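Side-chain contacts in phosphatase (Thermotoga maritima, PDB 1NF2), which probably acts as a magnesium-dependent phosphatase of the haloacid dehalogenase (HAD) superfamily, with a substrate-binding domain beside its catalytic core: residues R3-D8 with E259-D264; R26-L31 with C35-A40. One frame throughout, in Å; residues are numbered along the deposited sequence.

Contact 1: residues R3-D8 with E259-D264; sequences RVFVFD and ERISTD. With MG (magnesium ion), chain F.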
ATOM      1  N   ARG A   3      -0.775  -8.094  21.176  1.00 25.87           N
ATOM      2  CA  ARG A   3      -1.318  -9.268  20.491  1.00 28.60           C
ATOM      3  C   ARG A   3      -1.562  -9.047  18.999  1.00 26.14           C
ATOM      4  O   ARG A   3      -1.969  -9.970  18.296  1.00 24.24           O
ATOM      5  CB  ARG A   3      -2.636  -9.696  21.142  1.00 51.22           C
ATOM      6  CG  ARG A   3      -2.533  -9.982  22.627  1.00 60.70           C
ATOM      7  CD  ARG A   3      -3.873 -10.417  23.203  1.00 67.43           C
ATOM      8  NE  ARG A   3      -3.777 -10.804  24.607  1.00 74.06           N
ATOM      9  CZ  ARG A   3      -3.445  -9.978  25.594  1.00 77.31           C
ATOM     10  NH1 ARG A   3      -3.173  -8.709  25.332  1.00 79.53           N
ATOM     11  NH2 ARG A   3      -3.389 -10.419  26.845  1.00 79.92           N
ATOM     12  N   VAL A   4      -1.312  -7.830  18.523  1.00 23.63           N
ATOM     13  CA  VAL A   4      -1.525  -7.494  17.114  1.00 22.79           C
ATOM     14  C   VAL A   4      -0.265  -6.814  16.592  1.00 20.37           C
ATOM     15  O   VAL A   4       0.198  -5.830  17.156  1.00 19.06           O
ATOM     16  CB  VAL A   4      -2.749  -6.560  16.956  1.00 25.30           C
ATOM     17  CG1 VAL A   4      -2.971  -6.199  15.476  1.00 24.76           C
ATOM     18  CG2 VAL A   4      -3.983  -7.253  17.527  1.00 22.12           C
ATOM     19  N   PHE A   5       0.276  -7.353  15.510  1.00 20.72           N
ATOM     20  CA  PHE A   5       1.518  -6.858  14.936  1.00 20.45           C
ATOM     21  C   PHE A   5       1.355  -6.407  13.480  1.00 18.94           C
ATOM     22  O   PHE A   5       1.140  -7.219  12.587  1.00 18.14           O
ATOM     23  CB  PHE A   5       2.564  -7.974  15.067  1.00 25.56           C
ATOM     24  CG  PHE A   5       2.745  -8.460  16.488  1.00 27.01           C
ATOM     25  CD1 PHE A   5       3.564  -7.764  17.380  1.00 27.07           C
ATOM     26  CD2 PHE A   5       2.037  -9.564  16.954  1.00 28.23           C
ATOM     27  CE1 PHE A   5       3.670  -8.155  18.718  1.00 28.27           C
ATOM     28  CE2 PHE A   5       2.134  -9.966  18.291  1.00 30.26           C
ATOM     29  CZ  PHE A   5       2.950  -9.259  19.177  1.00 27.73           C
ATOM     30  N   VAL A   6       1.460  -5.103  13.254  1.00 21.97           N
ATOM     31  CA  VAL A   6       1.294  -4.545  11.912  1.00 22.23           C
ATOM     32  C   VAL A   6       2.639  -4.189  11.273  1.00 20.77           C
ATOM     33  O   VAL A   6       3.447  -3.476  11.859  1.00 22.39           O
ATOM     34  CB  VAL A   6       0.389  -3.295  11.965  1.00 16.44           C
ATOM     35  CG1 VAL A   6       0.124  -2.779  10.546  1.00 15.74           C
ATOM     36  CG2 VAL A   6      -0.931  -3.651  12.663  1.00 13.60           C
ATOM     37  N   PHE A   7       2.863  -4.673  10.059  1.00 17.31           N
ATOM     38  CA  PHE A   7       4.126  -4.436   9.368  1.00 19.31           C
ATOM     39  C   PHE A   7       3.977  -3.856   7.964  1.00 20.06           C
ATOM     40  O   PHE A   7       3.236  -4.394   7.139  1.00 20.74           O
ATOM     41  CB  PHE A   7       4.900  -5.755   9.203  1.00 20.05           C
ATOM     42  CG  PHE A   7       5.094  -6.532  10.471  1.00 21.05           C
ATOM     43  CD1 PHE A   7       6.127  -6.215  11.349  1.00 21.67           C
ATOM     44  CD2 PHE A   7       4.270  -7.615  10.767  1.00 21.07           C
ATOM     45  CE1 PHE A   7       6.342  -6.972  12.510  1.00 22.77           C
ATOM     46  CE2 PHE A   7       4.476  -8.379  11.928  1.00 23.49           C
ATOM     47  CZ  PHE A   7       5.515  -8.055  12.798  1.00 19.74           C
ATOM     48  N   ASP A   8       4.685  -2.771   7.678  1.00 25.37           N
ATOM     49  CA  ASP A   8       4.666  -2.235   6.322  1.00 26.40           C
ATOM     50  C   ASP A   8       5.639  -3.203   5.642  1.00 27.65           C
ATOM     51  O   ASP A   8       6.442  -3.852   6.326  1.00 27.56           O
ATOM     52  CB  ASP A   8       5.228  -0.808   6.288  1.00 21.37           C
ATOM     53  CG  ASP A   8       5.141  -0.163   4.900  1.00 22.92           C
ATOM     54  OD1 ASP A   8       5.514   1.025   4.767  1.00 20.66           O
ATOM     55  OD2 ASP A   8       4.703  -0.830   3.942  1.00 21.11           O
ATOM     56  N   GLU A 259      11.689  -9.216  19.074  1.00 30.44           N
ATOM     57  CA  GLU A 259      12.073 -10.209  20.069  1.00 32.47           C
ATOM     58  C   GLU A 259      12.045  -9.694  21.504  1.00 31.97           C
ATOM     59  O   GLU A 259      12.023 -10.491  22.440  1.00 34.44           O
ATOM     60  CB  GLU A 259      13.473 -10.754  19.770  1.00 39.48           C
ATOM     61  CG  GLU A 259      13.643 -11.260  18.358  1.00 45.43           C
ATOM     62  CD  GLU A 259      14.990 -11.899  18.128  1.00 48.57           C
ATOM     63  OE1 GLU A 259      16.000 -11.337  18.603  1.00 52.35           O
ATOM     64  OE2 GLU A 259      15.039 -12.958  17.465  1.00 49.60           O
ATOM     65  N   ARG A 260      12.044  -8.377  21.690  1.00 26.94           N
ATOM     66  CA  ARG A 260      12.048  -7.815  23.043  1.00 25.56           C
ATOM     67  C   ARG A 260      10.689  -7.310  23.553  1.00 25.61           C
ATOM     68  O   ARG A 260      10.535  -7.018  24.745  1.00 24.21           O
ATOM     69  CB  ARG A 260      13.063  -6.665  23.138  1.00 24.43           C
ATOM     70  CG  ARG A 260      14.479  -6.977  22.612  1.00 26.65           C
ATOM     71  CD  ARG A 260      15.015  -8.356  23.053  1.00 28.51           C
ATOM     72  NE  ARG A 260      14.988  -8.578  24.499  1.00 27.86           N
ATOM     73  CZ  ARG A 260      15.421  -9.692  25.090  1.00 31.68           C
ATOM     74  NH1 ARG A 260      15.917 -10.683  24.356  1.00 31.65           N
ATOM     75  NH2 ARG A 260      15.351  -9.826  26.414  1.00 29.73           N
ATOM     76  N   ILE A 261       9.705  -7.212  22.666  1.00 19.76           N
ATOM     77  CA  ILE A 261       8.388  -6.707  23.059  1.00 21.35           C
ATOM     78  C   ILE A 261       7.550  -7.673  23.893  1.00 20.58           C
ATOM     79  O   ILE A 261       7.525  -8.869  23.620  1.00 17.51           O
ATOM     80  CB  ILE A 261       7.585  -6.246  21.806  1.00 42.25           C
ATOM     81  CG1 ILE A 261       6.091  -6.272  22.106  1.00 42.93           C
ATOM     82  CG2 ILE A 261       7.909  -7.119  20.620  1.00 44.37           C
ATOM     83  CD1 ILE A 261       5.254  -5.872  20.933  1.00 47.49           C
ATOM     84  N   SER A 262       6.876  -7.143  24.918  1.00 19.63           N
ATOM     85  CA  SER A 262       6.020  -7.951  25.795  1.00 22.95           C
ATOM     86  C   SER A 262       4.845  -8.452  24.986  1.00 26.87           C
ATOM     87  O   SER A 262       3.972  -7.676  24.583  1.00 26.18           O
ATOM     88  CB  SER A 262       5.485  -7.135  26.969  1.00 35.84           C
ATOM     89  OG  SER A 262       6.542  -6.658  27.773  1.00 42.91           O
ATOM     90  N   THR A 263       4.802  -9.756  24.777  1.00 29.82           N
ATOM     91  CA  THR A 263       3.752 -10.320  23.970  1.00 38.09           C
ATOM     92  C   THR A 263       3.142 -11.598  24.497  1.00 44.36           C
ATOM     93  O   THR A 263       3.806 -12.399  25.162  1.00 42.78           O
ATOM     94  CB  THR A 263       4.277 -10.614  22.566  1.00 39.13           C
ATOM     95  OG1 THR A 263       3.343 -11.441  21.871  1.00 40.47           O
ATOM     96  CG2 THR A 263       5.601 -11.339  22.641  1.00 39.52           C
ATOM     97  N   ASP A 264       1.862 -11.779  24.193  1.00 72.52           N
ATOM     98  CA  ASP A 264       1.161 -12.991  24.563  1.00 79.13           C
ATOM     99  C   ASP A 264       1.753 -14.000  23.588  1.00 81.59           C
ATOM    100  O   ASP A 264       2.899 -13.846  23.171  1.00 83.16           O
ATOM    101  CB  ASP A 264      -0.345 -12.832  24.338  1.00 77.52           C
ATOM    102  CG  ASP A 264      -1.123 -12.741  25.636  1.00 81.30           C
ATOM    103  OD1 ASP A 264      -0.805 -11.863  26.464  1.00 82.55           O
ATOM    104  OD2 ASP A 264      -2.057 -13.548  25.825  1.00 83.07           O
TER
HETATM  105 MG    MG F 282       7.267   1.601   3.083  1.00 44.05          MG
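Arg-3 and Asp-264 meet as opposite charges at one end of this contact, but not head on. The carboxylate lies over one face of the guanidinium, the two planes 45° apart, and Asp-264 OD1 sits 3.0 Å from Arg-3 NH2. Because that oxygen is well out of the guanidinium plane, no N-H is aimed at it, and the pair is a salt bridge of charges alone. Arg-3 gets there with CG placed opposite its own carbonyl carbon (chi1 -56°) and the chain running straight on from CG to NE. Asp-264 is poorly ordered, consistent with a loose hold. With an alanine in place of Arg-3, the carboxylate of Asp-264 would probably lose its positive mate and wander still more. Further along, Phe-5 points its ring edge at the loop 259-264: the methyl Ile-261 CD1 lies in the ring plane, 3.6 Å from Phe-5 CE1. Strand 4-8 stands in the middle of the mixed sheet of the HAD core, and its far end delivers Asp-8 to the metal site, where OD1 binds the magnesium ion at 2.5 Å, with Asp-10 and Asp-214 as the other protein ligands. OD2 of Asp-8 is salt-bridged to Lys-191. Thr-263 also meets the rim of the Phe-5 ring, the two side chains crossing at about a right angle, with Thr-263 OG1 3.5 Å from Phe-5 CZ. Thr-263 OG1 donates to Asp-264 O at 2.8 Å, from 50° above the carbonyl plane; Tyr-2 O is a second, weak acceptor that could only share or compete for that proton. Leu-258 of helix 253-258 and Leu-31 of helix 22-31 also pack on Phe-5.

Contact 2: residues R26-L31 with C35-A40; sequences RNIEKL and CYVVFA. With SO4 (sulfate ion), chain E.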
ATOM      1  N   ARG A  26      11.106 -16.224  10.602  1.00 25.75           N
ATOM      2  CA  ARG A  26      10.882 -17.113  11.741  1.00 26.20           C
ATOM      3  C   ARG A  26      10.166 -16.449  12.919  1.00 24.61           C
ATOM      4  O   ARG A  26       9.325 -17.071  13.564  1.00 23.16           O
ATOM      5  CB  ARG A  26      12.197 -17.743  12.206  1.00 30.47           C
ATOM      6  CG  ARG A  26      12.563 -18.993  11.423  1.00 34.55           C
ATOM      7  CD  ARG A  26      13.719 -19.731  12.073  1.00 39.16           C
ATOM      8  NE  ARG A  26      14.999 -19.435  11.441  1.00 44.00           N
ATOM      9  CZ  ARG A  26      15.523 -20.135  10.438  1.00 44.41           C
ATOM     10  NH1 ARG A  26      14.878 -21.186   9.945  1.00 44.09           N
ATOM     11  NH2 ARG A  26      16.695 -19.782   9.931  1.00 42.97           N
ATOM     12  N   ASN A  27      10.484 -15.191  13.197  1.00 20.16           N
ATOM     13  CA  ASN A  27       9.825 -14.503  14.301  1.00 20.97           C
ATOM     14  C   ASN A  27       8.352 -14.270  14.012  1.00 21.73           C
ATOM     15  O   ASN A  27       7.516 -14.369  14.914  1.00 22.05           O
ATOM     16  CB  ASN A  27      10.519 -13.180  14.606  1.00 27.27           C
ATOM     17  CG  ASN A  27      11.763 -13.365  15.448  1.00 28.90           C
ATOM     18  OD1 ASN A  27      11.712 -14.001  16.500  1.00 32.16           O
ATOM     19  ND2 ASN A  27      12.884 -12.809  14.995  1.00 28.48           N
ATOM     20  N   ILE A  28       8.028 -13.969  12.757  1.00 24.74           N
ATOM     21  CA  ILE A  28       6.636 -13.752  12.388  1.00 26.67           C
ATOM     22  C   ILE A  28       5.895 -15.080  12.547  1.00 26.92           C
ATOM     23  O   ILE A  28       4.803 -15.123  13.115  1.00 26.57           O
ATOM     24  CB  ILE A  28       6.485 -13.273  10.924  1.00 32.47           C
ATOM     25  CG1 ILE A  28       7.279 -11.979  10.701  1.00 34.19           C
ATOM     26  CG2 ILE A  28       5.012 -13.059  10.605  1.00 32.97           C
ATOM     27  CD1 ILE A  28       6.889 -10.825  11.601  1.00 36.18           C
ATOM     28  N   GLU A  29       6.491 -16.158  12.034  1.00 25.38           N
ATOM     29  CA  GLU A  29       5.908 -17.497  12.135  1.00 26.72           C
ATOM     30  C   GLU A  29       5.526 -17.817  13.578  1.00 27.18           C
ATOM     31  O   GLU A  29       4.438 -18.318  13.844  1.00 27.44           O
ATOM     32  CB  GLU A  29       6.901 -18.553  11.634  1.00 42.89           C
ATOM     33  CG  GLU A  29       6.729 -18.942  10.180  1.00 46.13           C
ATOM     34  CD  GLU A  29       5.442 -19.708   9.936  1.00 50.15           C
ATOM     35  OE1 GLU A  29       5.142 -20.018   8.762  1.00 52.50           O
ATOM     36  OE2 GLU A  29       4.731 -20.005  10.921  1.00 51.06           O
ATOM     37  N   LYS A  30       6.425 -17.529  14.509  1.00 33.83           N
ATOM     38  CA  LYS A  30       6.154 -17.798  15.918  1.00 36.53           C
ATOM     39  C   LYS A  30       4.965 -16.982  16.446  1.00 38.23           C
ATOM     40  O   LYS A  30       4.130 -17.497  17.196  1.00 37.74           O
ATOM     41  CB  LYS A  30       7.410 -17.517  16.748  1.00 38.29           C
ATOM     42  CG  LYS A  30       8.554 -18.481  16.462  1.00 40.29           C
ATOM     43  CD  LYS A  30       9.856 -18.010  17.093  1.00 42.59           C
ATOM     44  CE  LYS A  30       9.708 -17.826  18.594  1.00 43.63           C
ATOM     45  NZ  LYS A  30      10.955 -17.290  19.212  1.00 43.43           N
ATOM     46  N   LEU A  31       4.888 -15.712  16.052  1.00 34.07           N
ATOM     47  CA  LEU A  31       3.790 -14.855  16.486  1.00 35.29           C
ATOM     48  C   LEU A  31       2.455 -15.291  15.897  1.00 37.02           C
ATOM     49  O   LEU A  31       1.446 -15.327  16.603  1.00 37.13           O
ATOM     50  CB  LEU A  31       4.038 -13.401  16.074  1.00 30.99           C
ATOM     51  CG  LEU A  31       5.079 -12.580  16.830  1.00 29.80           C
ATOM     52  CD1 LEU A  31       5.137 -11.179  16.227  1.00 30.43           C
ATOM     53  CD2 LEU A  31       4.707 -12.513  18.301  1.00 28.84           C
ATOM     54  N   CYS A  35      -1.452 -15.435  17.840  1.00 42.94           N
ATOM     55  CA  CYS A  35      -1.567 -13.980  17.673  1.00 39.06           C
ATOM     56  C   CYS A  35      -1.867 -13.478  16.248  1.00 33.29           C
ATOM     57  O   CYS A  35      -1.726 -14.209  15.272  1.00 31.52           O
ATOM     58  CB  CYS A  35      -0.310 -13.282  18.214  1.00 50.52           C
ATOM     59  SG  CYS A  35      -0.253 -13.140  20.035  1.00 59.03           S
ATOM     60  N   TYR A  36      -2.270 -12.215  16.145  1.00 29.82           N
ATOM     61  CA  TYR A  36      -2.618 -11.612  14.858  1.00 23.80           C
ATOM     62  C   TYR A  36      -1.512 -10.822  14.172  1.00 18.95           C
ATOM     63  O   TYR A  36      -0.931  -9.903  14.753  1.00 14.05           O
ATOM     64  CB  TYR A  36      -3.819 -10.683  15.038  1.00 36.42           C
ATOM     65  CG  TYR A  36      -5.094 -11.388  15.420  1.00 38.20           C
ATOM     66  CD1 TYR A  36      -5.882 -12.010  14.452  1.00 38.98           C
ATOM     67  CD2 TYR A  36      -5.520 -11.430  16.747  1.00 38.95           C
ATOM     68  CE1 TYR A  36      -7.064 -12.651  14.792  1.00 39.80           C
ATOM     69  CE2 TYR A  36      -6.704 -12.073  17.098  1.00 40.33           C
ATOM     70  CZ  TYR A  36      -7.469 -12.678  16.114  1.00 39.94           C
ATOM     71  OH  TYR A  36      -8.643 -13.311  16.445  1.00 43.03           O
ATOM     72  N   VAL A  37      -1.250 -11.167  12.916  1.00 21.48           N
ATOM     73  CA  VAL A  37      -0.244 -10.478  12.127  1.00 21.56           C
ATOM     74  C   VAL A  37      -0.925  -9.755  10.959  1.00 21.82           C
ATOM     75  O   VAL A  37      -1.772 -10.335  10.276  1.00 22.29           O
ATOM     76  CB  VAL A  37       0.808 -11.475  11.601  1.00 27.28           C
ATOM     77  CG1 VAL A  37       1.783 -10.776  10.671  1.00 29.30           C
ATOM     78  CG2 VAL A  37       1.556 -12.084  12.781  1.00 29.34           C
ATOM     79  N   VAL A  38      -0.559  -8.490  10.742  1.00 23.33           N
ATOM     80  CA  VAL A  38      -1.141  -7.672   9.668  1.00 22.40           C
ATOM     81  C   VAL A  38      -0.086  -7.041   8.750  1.00 22.18           C
ATOM     82  O   VAL A  38       0.886  -6.454   9.212  1.00 23.10           O
ATOM     83  CB  VAL A  38      -2.009  -6.521  10.254  1.00 25.60           C
ATOM     84  CG1 VAL A  38      -2.645  -5.697   9.130  1.00 21.34           C
ATOM     85  CG2 VAL A  38      -3.088  -7.094  11.160  1.00 23.62           C
ATOM     86  N   PHE A  39      -0.283  -7.177   7.445  1.00 21.81           N
ATOM     87  CA  PHE A  39       0.626  -6.601   6.462  1.00 22.17           C
ATOM     88  C   PHE A  39      -0.073  -5.406   5.808  1.00 23.12           C
ATOM     89  O   PHE A  39      -1.214  -5.517   5.355  1.00 22.45           O
ATOM     90  CB  PHE A  39       0.992  -7.642   5.399  1.00 27.83           C
ATOM     91  CG  PHE A  39       1.810  -8.792   5.931  1.00 31.71           C
ATOM     92  CD1 PHE A  39       1.217  -9.808   6.666  1.00 34.27           C
ATOM     93  CD2 PHE A  39       3.181  -8.838   5.721  1.00 33.40           C
ATOM     94  CE1 PHE A  39       1.984 -10.856   7.186  1.00 36.66           C
ATOM     95  CE2 PHE A  39       3.953  -9.880   6.237  1.00 34.85           C
ATOM     96  CZ  PHE A  39       3.357 -10.887   6.969  1.00 33.99           C
ATOM     97  N   ALA A  40       0.606  -4.267   5.762  1.00 30.82           N
ATOM     98  CA  ALA A  40       0.031  -3.061   5.177  1.00 31.64           C
ATOM     99  C   ALA A  40       0.973  -2.494   4.130  1.00 30.94           C
ATOM    100  O   ALA A  40       2.067  -2.038   4.448  1.00 35.03           O
ATOM    101  CB  ALA A  40      -0.229  -2.032   6.268  1.00 24.76           C
TER
HETATM  102  S   SO4 E 281      12.409 -23.597  10.109  0.77 37.45           S
HETATM  103  O1  SO4 E 281      11.215 -24.464  10.174  0.91 38.13           O
HETATM  104  O2  SO4 E 281      12.479 -22.970   8.778  1.00 38.51           O
HETATM  105  O3  SO4 E 281      12.318 -22.550  11.147  0.97 39.85           O
HETATM  106  O4  SO4 E 281      13.624 -24.404  10.333  0.88 37.27           O
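Ile-28 and Val-37 each reach across with the methyl that their chi1 sets opposite the backbone N: CG2 in Ile-28 (chi1 -58°, measured to CG1) and CG1 in Val-37 (chi1 175°). The two methyls meet at 4.0 Å, Ile-28 CG2 against Val-37 CG1, and the side chains cross at about a right angle. The other branch of the valine, Val-37 CG2, lies 4.2 Å from that same Ile-28 CG2, so the isoleucine methyl sits against both arms of the fork. One turn along the helix, Leu-31 adds its CB, 4.3 Å from Val-37 CG2. Phe-7 of strand 4-8 touches Ile-28 and Val-37, while Leu-258 of helix 253-258 packs on Ile-28 and Leu-31.

This is the return half of a beta-alpha-beta crossover: strand 4-8 leads to helix 22-31, which lies against the sheet, and a short turn carries the chain into the neighbouring parallel strand 36-40. The turn is tied by a backbone hydrogen bond from Cys-35 N to Leu-31 O, 3.2 Å. Cys-35 CB also comes within 3.1 Å of Leu-31 O, a tight fit. Beyond it, Cys-35 SG is bonded to Cys-265 in a disulfide. At the other end of the segment, away from the strand, Arg-26 bends at chi3 and its NH1 gives a nearly straight bond to O3 of a sulfate ion, 3.1 Å away, which Arg-25 also holds; the ion probably came from the crystallisation liquor.

Chemically, then, the helix rests on the strand through aliphatic carbon, which fixes little orientation by itself; the directional link between the two segments is the Cys-35 N to Leu-31 O bond, while the disulfide ties the start of segment 35-40 to the chain's C-terminal end.

Strands 4-8 and 36-40 run side by side, so the two contacts, with centres about 8 Å apart, share one sheet. Val-38 joins them through both its backbone polar atoms: its N probably bonds to Phe-5 O and its O to Phe-7 N, each at 2.8 Å. On the face covered by helix 22-31, Phe-7 CZ presses on Ile-28 CD1 at 3.3 Å, and Leu-31 touches both Phe-5 and Thr-263. The disulfide from Cys-35 ends at Cys-265, directly after the 259-264 loop, which fastens contact 1 to contact 2 covalently. The magnesium site is reached through Asp-8, whose side chain is about 11 Å from that of Val-37.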